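Local coordinates for vascular protein tyrosine phosphatase 1 (Rattus norvegicus, PDB 3I36) that probably dephosphorylates phosphotyrosine in protein substrates, through the catalytic domain of a receptor-type tyrosine phosphatase, at residues A[75-87]-A[277-289]. Numbering follows the deposited sequence.
Sequences RYNNVLPYDISRV and YDLRMHRPLMVQT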
ATOM      1  N   ARG A  75       6.203  -8.899  10.420  1.00 12.17           N
ATOM      2  CA  ARG A  75       5.416 -10.052  10.055  1.00 11.33           C
ATOM      3  C   ARG A  75       6.280 -11.071   9.342  1.00 16.01           C
ATOM      4  O   ARG A  75       6.226 -12.265   9.632  1.00 13.72           O
ATOM      5  CB  ARG A  75       4.266  -9.636   9.147  1.00 13.86           C
ATOM      6  CG  ARG A  75       3.411 -10.819   8.685  1.00 14.12           C
ATOM      7  CD  ARG A  75       2.132 -10.338   7.998  1.00 13.99           C
ATOM      8  NE  ARG A  75       1.179  -9.764   8.952  1.00 11.53           N
ATOM      9  CZ  ARG A  75       0.434 -10.490   9.778  1.00 15.94           C
ATOM     10  NH1 ARG A  75       0.533 -11.823   9.767  1.00 20.67           N
ATOM     11  NH2 ARG A  75      -0.403  -9.896  10.613  1.00 13.88           N
ATOM     12  N   TYR A  76       7.073 -10.593   8.395  1.00 12.84           N
ATOM     13  CA  TYR A  76       7.997 -11.462   7.660  1.00 19.20           C
ATOM     14  C   TYR A  76       9.415 -10.976   7.850  1.00 19.79           C
ATOM     15  O   TYR A  76       9.695  -9.796   7.685  1.00 14.31           O
ATOM     16  CB  TYR A  76       7.650 -11.460   6.170  1.00 13.85           C
ATOM     17  CG  TYR A  76       6.218 -11.835   5.928  1.00 18.23           C
ATOM     18  CD1 TYR A  76       5.790 -13.149   6.106  1.00 18.65           C
ATOM     19  CD2 TYR A  76       5.284 -10.883   5.541  1.00 17.18           C
ATOM     20  CE1 TYR A  76       4.488 -13.501   5.898  1.00 16.23           C
ATOM     21  CE2 TYR A  76       3.963 -11.230   5.335  1.00 15.15           C
ATOM     22  CZ  TYR A  76       3.572 -12.541   5.514  1.00 16.15           C
ATOM     23  OH  TYR A  76       2.258 -12.899   5.315  1.00 17.47           O
ATOM     24  N   ASN A  77      10.310 -11.890   8.194  1.00 12.74           N
ATOM     25  CA  ASN A  77      11.681 -11.514   8.512  1.00 15.94           C
ATOM     26  C   ASN A  77      12.432 -10.931   7.322  1.00 15.62           C
ATOM     27  O   ASN A  77      13.442 -10.249   7.484  1.00 20.98           O
ATOM     28  CB  ASN A  77      12.439 -12.723   9.063  1.00 26.37           C
ATOM     29  CG  ASN A  77      13.753 -12.334   9.701  1.00 41.64           C
ATOM     30  OD1 ASN A  77      13.888 -11.237  10.248  1.00 40.82           O
ATOM     31  ND2 ASN A  77      14.735 -13.229   9.632  1.00 47.35           N
ATOM     32  N   ASN A  78      11.937 -11.198   6.121  1.00 14.01           N
ATOM     33  CA  ASN A  78      12.586 -10.691   4.918  1.00 14.01           C
ATOM     34  C   ASN A  78      11.817  -9.540   4.288  1.00 13.62           C
ATOM     35  O   ASN A  78      12.059  -9.158   3.145  1.00 15.91           O
ATOM     36  CB  ASN A  78      12.812 -11.809   3.900  1.00 19.37           C
ATOM     37  CG  ASN A  78      11.516 -12.372   3.353  1.00 28.01           C
ATOM     38  OD1 ASN A  78      10.443 -12.204   3.945  1.00 24.20           O
ATOM     39  ND2 ASN A  78      11.608 -13.053   2.211  1.00 35.01           N
ATOM     40  N   VAL A  79      10.872  -8.992   5.033  1.00 12.74           N
ATOM     41  CA  VAL A  79      10.240  -7.764   4.601  1.00 12.56           C
ATOM     42  C   VAL A  79      10.435  -6.718   5.671  1.00 12.58           C
ATOM     43  O   VAL A  79       9.642  -6.592   6.608  1.00 12.56           O
ATOM     44  CB  VAL A  79       8.760  -7.959   4.299  1.00 16.11           C
ATOM     45  CG1 VAL A  79       8.156  -6.642   3.856  1.00 18.16           C
ATOM     46  CG2 VAL A  79       8.591  -9.034   3.212  1.00 15.30           C
ATOM     47  N   LEU A  80      11.539  -6.000   5.550  1.00 14.33           N
ATOM     48  CA  LEU A  80      11.935  -5.060   6.579  1.00 14.16           C
ATOM     49  C   LEU A  80      12.000  -3.679   5.980  1.00 14.44           C
ATOM     50  O   LEU A  80      12.542  -3.498   4.898  1.00 11.88           O
ATOM     51  CB  LEU A  80      13.313  -5.414   7.114  1.00 14.54           C
ATOM     52  CG  LEU A  80      13.433  -6.856   7.584  1.00 16.04           C
ATOM     53  CD1 LEU A  80      14.835  -7.079   8.113  1.00 18.13           C
ATOM     54  CD2 LEU A  80      12.392  -7.161   8.660  1.00 13.33           C
ATOM     55  N   PRO A  81      11.486  -2.697   6.716  1.00 13.72           N
ATOM     56  CA  PRO A  81      11.495  -1.318   6.236  1.00 13.03           C
ATOM     57  C   PRO A  81      12.925  -0.789   6.192  1.00 13.81           C
ATOM     58  O   PRO A  81      13.694  -0.991   7.132  1.00 13.39           O
ATOM     59  CB  PRO A  81      10.698  -0.578   7.309  1.00 12.42           C
ATOM     60  CG  PRO A  81      10.903  -1.426   8.587  1.00 10.41           C
ATOM     61  CD  PRO A  81      10.815  -2.833   8.020  1.00  9.30           C
ATOM     62  N   TYR A  82      13.277  -0.106   5.110  1.00 14.88           N
ATOM     63  CA  TYR A  82      14.549   0.591   5.069  1.00 15.32           C
ATOM     64  C   TYR A  82      14.496   1.771   6.023  1.00 13.79           C
ATOM     65  O   TYR A  82      13.475   2.449   6.131  1.00 12.25           O
ATOM     66  CB  TYR A  82      14.861   1.081   3.652  1.00 12.02           C
ATOM     67  CG  TYR A  82      14.892  -0.042   2.658  1.00 14.01           C
ATOM     68  CD1 TYR A  82      15.650  -1.181   2.908  1.00 11.45           C
ATOM     69  CD2 TYR A  82      14.174   0.030   1.467  1.00 14.70           C
ATOM     70  CE1 TYR A  82      15.684  -2.230   2.012  1.00 17.04           C
ATOM     71  CE2 TYR A  82      14.204  -1.019   0.553  1.00 14.05           C
ATOM     72  CZ  TYR A  82      14.961  -2.143   0.833  1.00 11.31           C
ATOM     73  OH  TYR A  82      15.016  -3.184  -0.053  1.00 14.83           O
ATOM     74  N   ASP A  83      15.601   1.997   6.719  1.00 13.76           N
ATOM     75  CA  ASP A  83      15.706   3.099   7.666  1.00 15.86           C
ATOM     76  C   ASP A  83      15.419   4.421   6.985  1.00 14.54           C
ATOM     77  O   ASP A  83      14.831   5.325   7.569  1.00 14.63           O
ATOM     78  CB  ASP A  83      17.115   3.142   8.234  1.00 10.29           C
ATOM     79  CG  ASP A  83      17.434   1.923   9.071  1.00 14.49           C
ATOM     80  OD1 ASP A  83      16.530   1.475   9.794  1.00 14.89           O
ATOM     81  OD2 ASP A  83      18.567   1.401   8.992  1.00 16.76           O
ATOM     82  N   ILE A  84      15.850   4.537   5.741  1.00 12.10           N
ATOM     83  CA  ILE A  84      15.781   5.824   5.072  1.00 11.44           C
ATOM     84  C   ILE A  84      14.342   6.313   4.872  1.00 13.05           C
ATOM     85  O   ILE A  84      14.104   7.501   4.692  1.00 15.64           O
ATOM     86  CB  ILE A  84      16.512   5.771   3.712  1.00 13.08           C
ATOM     87  CG1 ILE A  84      16.775   7.182   3.186  1.00 16.56           C
ATOM     88  CG2 ILE A  84      15.734   4.920   2.719  1.00 11.81           C
ATOM     89  CD1 ILE A  84      17.808   7.218   2.084  1.00 17.02           C
ATOM     90  N   SER A  85      13.387   5.393   4.912  1.00 12.24           N
ATOM     91  CA  SER A  85      12.016   5.728   4.572  1.00  8.86           C
ATOM     92  C   SER A  85      11.042   5.225   5.621  1.00  7.81           C
ATOM     93  O   SER A  85       9.833   5.375   5.469  1.00 10.59           O
ATOM     94  CB  SER A  85      11.656   5.078   3.230  1.00 15.19           C
ATOM     95  OG  SER A  85      11.878   3.672   3.303  1.00 11.45           O
ATOM     96  N   ARG A  86      11.564   4.620   6.682  1.00  8.45           N
ATOM     97  CA  ARG A  86      10.680   3.951   7.612  1.00 11.21           C
ATOM     98  C   ARG A  86       9.857   4.980   8.372  1.00 12.97           C
ATOM     99  O   ARG A  86      10.299   6.111   8.615  1.00 12.60           O
ATOM    100  CB  ARG A  86      11.457   3.032   8.567  1.00 11.25           C
ATOM    101  CG  ARG A  86      12.247   3.758   9.624  1.00 11.03           C
ATOM    102  CD  ARG A  86      12.901   2.756  10.553  1.00 13.53           C
ATOM    103  NE  ARG A  86      13.654   3.426  11.595  1.00 15.47           N
ATOM    104  CZ  ARG A  86      13.211   3.574  12.838  1.00 14.67           C
ATOM    105  NH1 ARG A  86      12.025   3.091  13.180  1.00 12.48           N
ATOM    106  NH2 ARG A  86      13.956   4.203  13.727  1.00 14.83           N
ATOM    107  N   VAL A  87       8.645   4.584   8.723  1.00 10.24           N
ATOM    108  CA  VAL A  87       7.768   5.437   9.492  1.00  9.67           C
ATOM    109  C   VAL A  87       8.226   5.340  10.939  1.00 13.88           C
ATOM    110  O   VAL A  87       8.275   4.254  11.502  1.00 16.25           O
ATOM    111  CB  VAL A  87       6.317   4.973   9.364  1.00 10.70           C
ATOM    112  CG1 VAL A  87       5.410   5.825  10.221  1.00 10.04           C
ATOM    113  CG2 VAL A  87       5.876   4.990   7.880  1.00  9.45           C
ATOM    114  N   TYR A 277      10.640   1.296  -9.376  1.00 11.52           N
ATOM    115  CA  TYR A 277      11.984   1.609  -8.910  1.00 12.60           C
ATOM    116  C   TYR A 277      11.922   2.483  -7.658  1.00 12.75           C
ATOM    117  O   TYR A 277      12.530   2.184  -6.617  1.00  9.77           O
ATOM    118  CB  TYR A 277      12.740   2.341 -10.003  1.00 12.95           C
ATOM    119  CG  TYR A 277      14.205   2.469  -9.712  1.00 13.83           C
ATOM    120  CD1 TYR A 277      15.131   1.684 -10.390  1.00 15.18           C
ATOM    121  CD2 TYR A 277      14.669   3.379  -8.768  1.00 13.31           C
ATOM    122  CE1 TYR A 277      16.480   1.796 -10.128  1.00 15.03           C
ATOM    123  CE2 TYR A 277      16.022   3.497  -8.501  1.00 18.44           C
ATOM    124  CZ  TYR A 277      16.917   2.700  -9.189  1.00 16.28           C
ATOM    125  OH  TYR A 277      18.259   2.802  -8.926  1.00 16.12           O
ATOM    126  N   ASP A 278      11.182   3.570  -7.771  1.00 11.14           N
ATOM    127  CA  ASP A 278      10.969   4.468  -6.651  1.00 11.48           C
ATOM    128  C   ASP A 278      10.391   3.721  -5.440  1.00 11.53           C
ATOM    129  O   ASP A 278      10.868   3.871  -4.320  1.00 11.51           O
ATOM    130  CB  ASP A 278      10.013   5.569  -7.080  1.00 14.98           C
ATOM    131  CG  ASP A 278       9.883   6.654  -6.048  1.00 16.65           C
ATOM    132  OD1 ASP A 278      10.892   7.001  -5.400  1.00 14.02           O
ATOM    133  OD2 ASP A 278       8.768   7.173  -5.919  1.00 13.65           O
ATOM    134  N   LEU A 279       9.367   2.914  -5.663  1.00 12.95           N
ATOM    135  CA  LEU A 279       8.809   2.133  -4.565  1.00 13.37           C
ATOM    136  C   LEU A 279       9.878   1.275  -3.913  1.00 13.03           C
ATOM    137  O   LEU A 279       9.986   1.243  -2.689  1.00 11.78           O
ATOM    138  CB  LEU A 279       7.640   1.273  -5.034  1.00  9.22           C
ATOM    139  CG  LEU A 279       6.458   2.079  -5.584  1.00  9.78           C
ATOM    140  CD1 LEU A 279       5.347   1.111  -5.966  1.00 10.65           C
ATOM    141  CD2 LEU A 279       5.974   3.108  -4.568  1.00  9.81           C
ATOM    142  N   ARG A 280      10.674   0.591  -4.728  1.00 10.58           N
ATOM    143  CA  ARG A 280      11.733  -0.265  -4.197  1.00 10.06           C
ATOM    144  C   ARG A 280      12.790   0.506  -3.412  1.00 12.94           C
ATOM    145  O   ARG A 280      13.429  -0.053  -2.527  1.00 14.96           O
ATOM    146  CB  ARG A 280      12.436  -1.019  -5.314  1.00 12.71           C
ATOM    147  CG  ARG A 280      11.568  -2.041  -6.007  1.00 13.38           C
ATOM    148  CD  ARG A 280      11.355  -3.285  -5.157  1.00 12.01           C
ATOM    149  NE  ARG A 280      10.467  -4.152  -5.906  1.00 13.96           N
ATOM    150  CZ  ARG A 280      10.865  -4.953  -6.883  1.00 14.89           C
ATOM    151  NH1 ARG A 280      12.157  -5.039  -7.189  1.00 12.71           N
ATOM    152  NH2 ARG A 280       9.967  -5.672  -7.554  1.00 14.58           N
ATOM    153  N   MET A 281      12.984   1.773  -3.745  1.00 12.22           N
ATOM    154  CA  MET A 281      13.909   2.612  -2.997  1.00 13.63           C
ATOM    155  C   MET A 281      13.321   2.987  -1.647  1.00 12.44           C
ATOM    156  O   MET A 281      13.996   3.606  -0.819  1.00 13.20           O
ATOM    157  CB  MET A 281      14.253   3.878  -3.785  1.00 10.15           C
ATOM    158  CG  MET A 281      15.157   3.628  -4.968  1.00 11.36           C
ATOM    159  SD  MET A 281      16.726   2.962  -4.406  1.00 16.31           S
ATOM    160  CE  MET A 281      17.275   4.274  -3.312  1.00 17.17           C
ATOM    161  N   HIS A 282      12.060   2.631  -1.419  1.00 15.68           N
ATOM    162  CA  HIS A 282      11.406   2.988  -0.157  1.00 11.26           C
ATOM    163  C   HIS A 282      11.024   1.800   0.707  1.00  9.89           C
ATOM    164  O   HIS A 282      10.867   1.926   1.912  1.00 12.06           O
ATOM    165  CB  HIS A 282      10.200   3.875  -0.424  1.00 12.28           C
ATOM    166  CG  HIS A 282      10.585   5.247  -0.854  1.00 12.56           C
ATOM    167  ND1 HIS A 282      10.883   5.559  -2.162  1.00 13.38           N
ATOM    168  CD2 HIS A 282      10.793   6.376  -0.138  1.00 17.04           C
ATOM    169  CE1 HIS A 282      11.225   6.831  -2.238  1.00 16.07           C
ATOM    170  NE2 HIS A 282      11.181   7.349  -1.026  1.00 14.84           N
ATOM    171  N   ARG A 283      10.869   0.643   0.089  1.00 10.66           N
ATOM    172  CA  ARG A 283      10.479  -0.533   0.841  1.00 10.75           C
ATOM    173  C   ARG A 283      10.830  -1.691  -0.053  1.00 14.07           C
ATOM    174  O   ARG A 283      10.702  -1.588  -1.266  1.00 10.72           O
ATOM    175  CB  ARG A 283       8.976  -0.509   1.090  1.00 12.70           C
ATOM    176  CG  ARG A 283       8.439  -1.616   1.988  1.00 10.20           C
ATOM    177  CD  ARG A 283       7.026  -1.234   2.445  1.00  8.56           C
ATOM    178  NE  ARG A 283       6.340  -2.313   3.156  1.00 11.01           N
ATOM    179  CZ  ARG A 283       6.549  -2.618   4.437  1.00 15.12           C
ATOM    180  NH1 ARG A 283       7.436  -1.934   5.152  1.00 10.01           N
ATOM    181  NH2 ARG A 283       5.866  -3.604   4.995  1.00 12.13           N
ATOM    182  N   PRO A 284      11.298  -2.788   0.537  1.00 13.20           N
ATOM    183  CA  PRO A 284      11.665  -3.940  -0.274  1.00 10.73           C
ATOM    184  C   PRO A 284      10.459  -4.495  -0.991  1.00 10.30           C
ATOM    185  O   PRO A 284       9.316  -4.338  -0.536  1.00 10.80           O
ATOM    186  CB  PRO A 284      12.125  -4.967   0.777  1.00 16.92           C
ATOM    187  CG  PRO A 284      11.506  -4.503   2.055  1.00 22.13           C
ATOM    188  CD  PRO A 284      11.599  -3.013   1.959  1.00 18.07           C
ATOM    189  N   LEU A 285      10.730  -5.127  -2.127  1.00 11.52           N
ATOM    190  CA  LEU A 285       9.790  -6.040  -2.759  1.00 12.92           C
ATOM    191  C   LEU A 285       8.526  -5.392  -3.302  1.00 13.85           C
ATOM    192  O   LEU A 285       7.613  -6.094  -3.716  1.00 12.88           O
ATOM    193  CB  LEU A 285       9.407  -7.135  -1.762  1.00  9.29           C
ATOM    194  CG  LEU A 285      10.564  -8.045  -1.377  1.00 11.03           C
ATOM    195  CD1 LEU A 285      10.176  -8.931  -0.226  1.00 13.24           C
ATOM    196  CD2 LEU A 285      11.006  -8.876  -2.596  1.00 14.05           C
ATOM    197  N   MET A 286       8.450  -4.066  -3.281  1.00 14.24           N
ATOM    198  CA  MET A 286       7.241  -3.401  -3.753  1.00 12.66           C
ATOM    199  C   MET A 286       6.951  -3.886  -5.159  1.00 13.41           C
ATOM    200  O   MET A 286       7.821  -3.806  -6.027  1.00  9.80           O
ATOM    201  CB  MET A 286       7.410  -1.886  -3.730  1.00  9.84           C
ATOM    202  CG  MET A 286       7.796  -1.345  -2.358  1.00 10.23           C
ATOM    203  SD  MET A 286       6.654  -1.919  -1.083  1.00 12.78           S
ATOM    204  CE  MET A 286       5.164  -1.140  -1.643  1.00 11.37           C
ATOM    205  N   VAL A 287       5.739  -4.402  -5.364  1.00 11.38           N
ATOM    206  CA  VAL A 287       5.381  -5.116  -6.587  1.00 10.99           C
ATOM    207  C   VAL A 287       6.254  -6.359  -6.606  1.00 10.19           C
ATOM    208  O   VAL A 287       7.340  -6.400  -7.189  1.00 11.09           O
ATOM    209  CB  VAL A 287       5.550  -4.256  -7.869  1.00 10.08           C
ATOM    210  CG1 VAL A 287       4.991  -5.003  -9.095  1.00  9.22           C
ATOM    211  CG2 VAL A 287       4.823  -2.931  -7.697  1.00 10.62           C
ATOM    212  N   GLN A 288       5.745  -7.371  -5.933  1.00 12.55           N
ATOM    213  CA  GLN A 288       6.587  -8.424  -5.408  1.00 13.23           C
ATOM    214  C   GLN A 288       6.734  -9.591  -6.362  1.00 13.95           C
ATOM    215  O   GLN A 288       7.642 -10.397  -6.217  1.00 18.20           O
ATOM    216  CB  GLN A 288       5.995  -8.906  -4.095  1.00 16.52           C
ATOM    217  CG  GLN A 288       6.795  -9.990  -3.430  1.00 21.41           C
ATOM    218  CD  GLN A 288       6.242 -10.306  -2.080  1.00 25.10           C
ATOM    219  OE1 GLN A 288       5.051 -10.086  -1.819  1.00 21.31           O
ATOM    220  NE2 GLN A 288       7.098 -10.794  -1.189  1.00 24.95           N
ATOM    221  N   THR A 289       5.839  -9.676  -7.340  1.00 14.04           N
ATOM    222  CA  THR A 289       5.907 -10.739  -8.320  1.00 17.58           C
ATOM    223  C   THR A 289       5.904 -10.141  -9.723  1.00 18.62           C
ATOM    224  O   THR A 289       5.410  -9.044  -9.949  1.00 13.24           O
ATOM    225  CB  THR A 289       4.714 -11.724  -8.184  1.00 14.62           C
ATOM    226  OG1 THR A 289       3.507 -11.067  -8.590  1.00 20.11           O
ATOM    227  CG2 THR A 289       4.567 -12.179  -6.749  1.00 23.14           C
TER
HETATM  228  O   HOH W   1      13.912  -2.604  -2.358  1.00 12.60           O
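Tyr82 lies against Pro284 where, in the protein tyrosine phosphatase fold, the segment just after the phosphotyrosine-recognition loop, which ends at Val79, meets the loop that leads to Gln288, a probable substrate-binding residue. The geometry supports a CH-pi contact: Pro284 CD stands 3.9 Å from the centroid of the Tyr82 ring, 24° off its normal, so it covers one face toward the rim. With CG anti to the carbonyl carbon (chi1 -58°), the ring reaches across the opposite backbone, and its CE2 edge comes 3.3 Å from Arg280 O. Water 1 lies in the ring plane, 2.6 Å from Tyr82 OH, and lies equally close to Arg280 O, to which it appears to donate, so that it bridges the hydroxyl and the carbonyl. Replacing Tyr82 by an alanine removes the ring, which would probably leave Pro284 CD without its aromatic partner and the water without the phenolic oxygen that helps hold it.

Beyond the proline, Val79 uses both branches: CG2 meets Leu285 CD1 at 3.8 Å, whereas CG1 sits over one face of the Arg283 guanidinium. That group is delivered by a chain extended from CG to NE, with CG anti to the backbone N. Pro81 CB approaches the guanidinium edge near Arg283 NH1. Arg283 NH2 hydrogen-bonds Ala246 O in the probable phosphate-binding loop, and NH1 bonds Asn101 OD1, so two polar partners outside the contact fix the plane that Val79 covers. The arginine thus links Val79, at the end of the recognition loop, to the loop that carries the probable nucleophile, Cys244.

At the far end, Ser85 CB packs against His282 CD2 at 3.7 Å. One hydrogen bond within its own segment holds the imidazole's rotation: His282 ND1 donates almost straight (176°) to Asp278 O, which lies in the ring plane, while the nitrogen stands above the carbonyl plane, 2.7 Å from that oxygen.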